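Long-range contact in mandelate racemase/muconate lactonizing enzyme, C-terminal domain protein (Paracoccus denitrificans, PDB 3N4E), which probably works as a magnesium-dependent hydro-lyase of the enolase superfamily and holds a calcium ion at its barrel metal site in this crystal: residues 196-201 with 220-225. Residues are numbered along the deposited sequence; the frame is centred on the assembly and turned at random.
Sequences FDANNG and SWFEEP. With CA (calcium ion), chain C.
F196 is joined to the parallel strand 221-223 through both of its backbone polar atoms: its N donates to W221 O, and its O receives E223 N in a short, nearly straight bond (2.7 Å, 173° at the hydrogen). Its ring lies beside that of F222 on the face turned to helix 204-216, where F196 CD1 comes 3.7 Å from F222 CE1. D197 and E223 turn to the opposite face; with CG anti to the backbone N in D197 (chi1 -175°) and likewise in E223, the two carboxylates come together at the calcium ion, each giving it one oxygen: D197 OD2 at 2.2 Å, E223 OE2 at 2.3 Å. D197 OD2 and E223 OE2 lie 2.8 Å apart because both bind the metal, which E249 and waters also bind, while E223 OE1 is kept in place by W221 NE1 and by a salt bridge to K160. Strand 194-197, helix 204-216 and strand 221-223 form a beta-alpha-beta unit of the enolase-superfamily barrel, whose metal ligands sit at the C-terminal strand ends. D197 OD1 accepts N199 N in an Asx turn as the chain leaves the strand. A198 N extends the backbone pairing to E223 O, and A198 CB packs 3.8 Å from F222 CE1. From the type I' turn spanning A198 to G201, N200 N reaches E224 O (2.9 Å). N200 ND2, bonded also to V226 O, approaches E224 OE2 weakly, the amide turned 77° from the carboxylate; Q250 NE2 is the stronger partner of OE2. E224 OE1 accepts hydrogen bonds from two waters, one bound to calcium and shared with D197 OD1, so an alanine here would probably leave the metal-bound water without one of its two carboxylate acceptors and Q250 NE2 without its carboxylate partner.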
ATOM      1  N   PHE A 196     -12.171   0.774 -29.252  1.00 19.12           N
ATOM      2  CA  PHE A 196     -11.346  -0.272 -29.802  1.00 19.29           C
ATOM      3  C   PHE A 196     -11.443  -1.437 -28.839  1.00 19.53           C
ATOM      4  O   PHE A 196     -11.132  -1.310 -27.651  1.00 19.44           O
ATOM      5  CB  PHE A 196      -9.899   0.211 -29.942  1.00 19.46           C
ATOM      6  CG  PHE A 196      -8.974  -0.794 -30.581  1.00 23.73           C
ATOM      7  CD1 PHE A 196      -8.517  -1.912 -29.867  1.00 19.82           C
ATOM      8  CD2 PHE A 196      -8.538  -0.617 -31.903  1.00 20.28           C
ATOM      9  CE1 PHE A 196      -7.658  -2.844 -30.468  1.00 23.13           C
ATOM     10  CE2 PHE A 196      -7.670  -1.535 -32.503  1.00 23.73           C
ATOM     11  CZ  PHE A 196      -7.230  -2.648 -31.787  1.00 20.19           C
ATOM     12  N   ASP A 197     -11.906  -2.568 -29.356  1.00 19.58           N
ATOM     13  CA  ASP A 197     -12.141  -3.732 -28.532  1.00 19.35           C
ATOM     14  C   ASP A 197     -11.131  -4.798 -28.923  1.00 19.57           C
ATOM     15  O   ASP A 197     -11.253  -5.440 -29.965  1.00 19.94           O
ATOM     16  CB  ASP A 197     -13.581  -4.238 -28.684  1.00 18.90           C
ATOM     17  CG  ASP A 197     -13.906  -5.388 -27.728  1.00 25.78           C
ATOM     18  OD1 ASP A 197     -12.987  -5.968 -27.102  1.00 18.67           O
ATOM     19  OD2 ASP A 197     -15.096  -5.735 -27.611  1.00 18.81           O
ATOM     20  N   ALA A 198     -10.124  -4.962 -28.076  1.00 19.33           N
ATOM     21  CA  ALA A 198      -9.032  -5.897 -28.337  1.00 19.05           C
ATOM     22  C   ALA A 198      -9.460  -7.349 -28.163  1.00 18.44           C
ATOM     23  O   ALA A 198      -8.736  -8.253 -28.583  1.00 18.90           O
ATOM     24  CB  ALA A 198      -7.835  -5.582 -27.431  1.00 18.60           C
ATOM     25  N   ASN A 199     -10.621  -7.571 -27.531  1.00 17.31           N
ATOM     26  CA  ASN A 199     -11.107  -8.929 -27.219  1.00 16.42           C
ATOM     27  C   ASN A 199     -10.024  -9.828 -26.657  1.00 16.56           C
ATOM     28  O   ASN A 199      -9.782 -10.914 -27.195  1.00 17.25           O
ATOM     29  CB  ASN A 199     -11.685  -9.611 -28.459  1.00 16.33           C
ATOM     30  CG  ASN A 199     -13.014  -9.024 -28.891  1.00 29.81           C
ATOM     31  OD1 ASN A 199     -13.103  -8.430 -29.967  1.00 16.24           O
ATOM     32  ND2 ASN A 199     -14.050  -9.184 -28.058  1.00 15.31           N
ATOM     33  N   ASN A 200      -9.349  -9.339 -25.616  1.00 15.94           N
ATOM     34  CA  ASN A 200      -8.310 -10.075 -24.910  1.00 16.68           C
ATOM     35  C   ASN A 200      -7.011 -10.354 -25.700  1.00 16.54           C
ATOM     36  O   ASN A 200      -6.284 -11.294 -25.383  1.00 16.61           O
ATOM     37  CB  ASN A 200      -8.891 -11.380 -24.334  1.00 17.16           C
ATOM     38  CG  ASN A 200     -10.247 -11.180 -23.677  1.00 17.34           C
ATOM     39  OD1 ASN A 200     -11.263 -11.549 -24.251  1.00 17.98           O
ATOM     40  ND2 ASN A 200     -10.271 -10.588 -22.482  1.00 17.26           N
ATOM     41  N   GLY A 201      -6.715  -9.538 -26.710  1.00 16.32           N
ATOM     42  CA  GLY A 201      -5.622  -9.841 -27.644  1.00 16.47           C
ATOM     43  C   GLY A 201      -4.175  -9.586 -27.253  1.00 17.26           C
ATOM     44  O   GLY A 201      -3.250 -10.046 -27.951  1.00 17.86           O
ATOM     45  N   SER A 220     -11.682   6.880 -27.656  1.00 20.31           N
ATOM     46  CA  SER A 220     -12.305   7.210 -26.374  1.00 20.75           C
ATOM     47  C   SER A 220     -12.212   6.097 -25.332  1.00 20.96           C
ATOM     48  O   SER A 220     -12.067   6.382 -24.158  1.00 21.38           O
ATOM     49  CB  SER A 220     -13.759   7.636 -26.558  1.00 20.91           C
ATOM     50  OG  SER A 220     -13.826   8.973 -27.036  1.00 54.54           O
ATOM     51  N   TRP A 221     -12.313   4.838 -25.754  1.00 20.68           N
ATOM     52  CA  TRP A 221     -12.063   3.729 -24.827  1.00 20.46           C
ATOM     53  C   TRP A 221     -11.425   2.515 -25.475  1.00 19.75           C
ATOM     54  O   TRP A 221     -11.445   2.367 -26.694  1.00 19.77           O
ATOM     55  CB  TRP A 221     -13.315   3.354 -24.032  1.00 20.85           C
ATOM     56  CG  TRP A 221     -14.327   2.470 -24.723  1.00 21.58           C
ATOM     57  CD1 TRP A 221     -14.450   1.124 -24.587  1.00 21.12           C
ATOM     58  CD2 TRP A 221     -15.376   2.882 -25.610  1.00 21.51           C
ATOM     59  NE1 TRP A 221     -15.508   0.661 -25.328  1.00 21.38           N
ATOM     60  CE2 TRP A 221     -16.092   1.720 -25.973  1.00 22.26           C
ATOM     61  CE3 TRP A 221     -15.781   4.120 -26.136  1.00 22.56           C
ATOM     62  CZ2 TRP A 221     -17.197   1.755 -26.834  1.00 21.59           C
ATOM     63  CZ3 TRP A 221     -16.886   4.156 -26.986  1.00 21.95           C
ATOM     64  CH2 TRP A 221     -17.575   2.978 -27.329  1.00 23.01           C
ATOM     65  N   PHE A 222     -10.850   1.667 -24.628  1.00 19.12           N
ATOM     66  CA  PHE A 222     -10.018   0.538 -25.015  1.00 18.98           C
ATOM     67  C   PHE A 222     -10.553  -0.658 -24.236  1.00 19.43           C
ATOM     68  O   PHE A 222     -10.391  -0.736 -23.010  1.00 19.42           O
ATOM     69  CB  PHE A 222      -8.565   0.855 -24.627  1.00 18.69           C
ATOM     70  CG  PHE A 222      -7.534  -0.143 -25.122  1.00 13.36           C
ATOM     71  CD1 PHE A 222      -7.830  -1.082 -26.106  1.00 18.21           C
ATOM     72  CD2 PHE A 222      -6.239  -0.110 -24.602  1.00 18.54           C
ATOM     73  CE1 PHE A 222      -6.863  -1.971 -26.554  1.00 13.53           C
ATOM     74  CE2 PHE A 222      -5.252  -0.999 -25.047  1.00 13.57           C
ATOM     75  CZ  PHE A 222      -5.568  -1.931 -26.034  1.00 18.73           C
ATOM     76  N   GLU A 223     -11.211  -1.571 -24.947  1.00 19.59           N
ATOM     77  CA  GLU A 223     -12.014  -2.610 -24.316  1.00 19.99           C
ATOM     78  C   GLU A 223     -11.262  -3.939 -24.264  1.00 20.47           C
ATOM     79  O   GLU A 223     -10.680  -4.378 -25.256  1.00 20.52           O
ATOM     80  CB  GLU A 223     -13.361  -2.735 -25.045  1.00 20.28           C
ATOM     81  CG  GLU A 223     -14.354  -3.757 -24.477  1.00 20.16           C
ATOM     82  CD  GLU A 223     -15.784  -3.585 -25.021  1.00 21.27           C
ATOM     83  OE1 GLU A 223     -16.296  -2.439 -25.077  1.00 19.96           O
ATOM     84  OE2 GLU A 223     -16.412  -4.615 -25.395  1.00 21.20           O
ATOM     85  N   GLU A 224     -11.272  -4.555 -23.082  1.00 20.85           N
ATOM     86  CA  GLU A 224     -10.595  -5.833 -22.818  1.00 20.95           C
ATOM     87  C   GLU A 224      -9.199  -5.947 -23.461  1.00 21.03           C
ATOM     88  O   GLU A 224      -8.964  -6.807 -24.312  1.00 21.39           O
ATOM     89  CB  GLU A 224     -11.495  -7.020 -23.215  1.00 20.94           C
ATOM     90  CG  GLU A 224     -12.715  -7.208 -22.297  1.00 25.71           C
ATOM     91  CD  GLU A 224     -13.264  -8.630 -22.320  1.00 20.95           C
ATOM     92  OE1 GLU A 224     -13.829  -9.047 -23.356  1.00 25.56           O
ATOM     93  OE2 GLU A 224     -13.150  -9.331 -21.287  1.00 25.80           O
ATOM     94  N   PRO A 225      -8.261  -5.080 -23.055  1.00 20.71           N
ATOM     95  CA  PRO A 225      -6.956  -5.164 -23.705  1.00 20.55           C
ATOM     96  C   PRO A 225      -6.252  -6.493 -23.483  1.00 20.46           C
ATOM     97  O   PRO A 225      -5.581  -6.959 -24.394  1.00 20.51           O
ATOM     98  CB  PRO A 225      -6.163  -4.017 -23.077  1.00 20.48           C
ATOM     99  CG  PRO A 225      -6.921  -3.640 -21.860  1.00 23.66           C
ATOM    100  CD  PRO A 225      -8.348  -3.932 -22.138  1.00 20.25           C
TER
HETATM  101 CA    CA C 500     -16.456  -6.741 -26.159  1.00 24.30          CA
HETATM  102  O   HOH W   1     -14.457  -7.257 -25.182  1.00 15.06           O
HETATM  103  O   HOH W   2     -13.372 -10.792 -25.375  1.00 24.27           O
HETATM  104  O   HOH W   3     -17.512  -8.823 -27.715  1.00 11.65           O
HETATM  105  O   HOH W   4     -18.843  -6.315 -27.260  1.00 24.01           O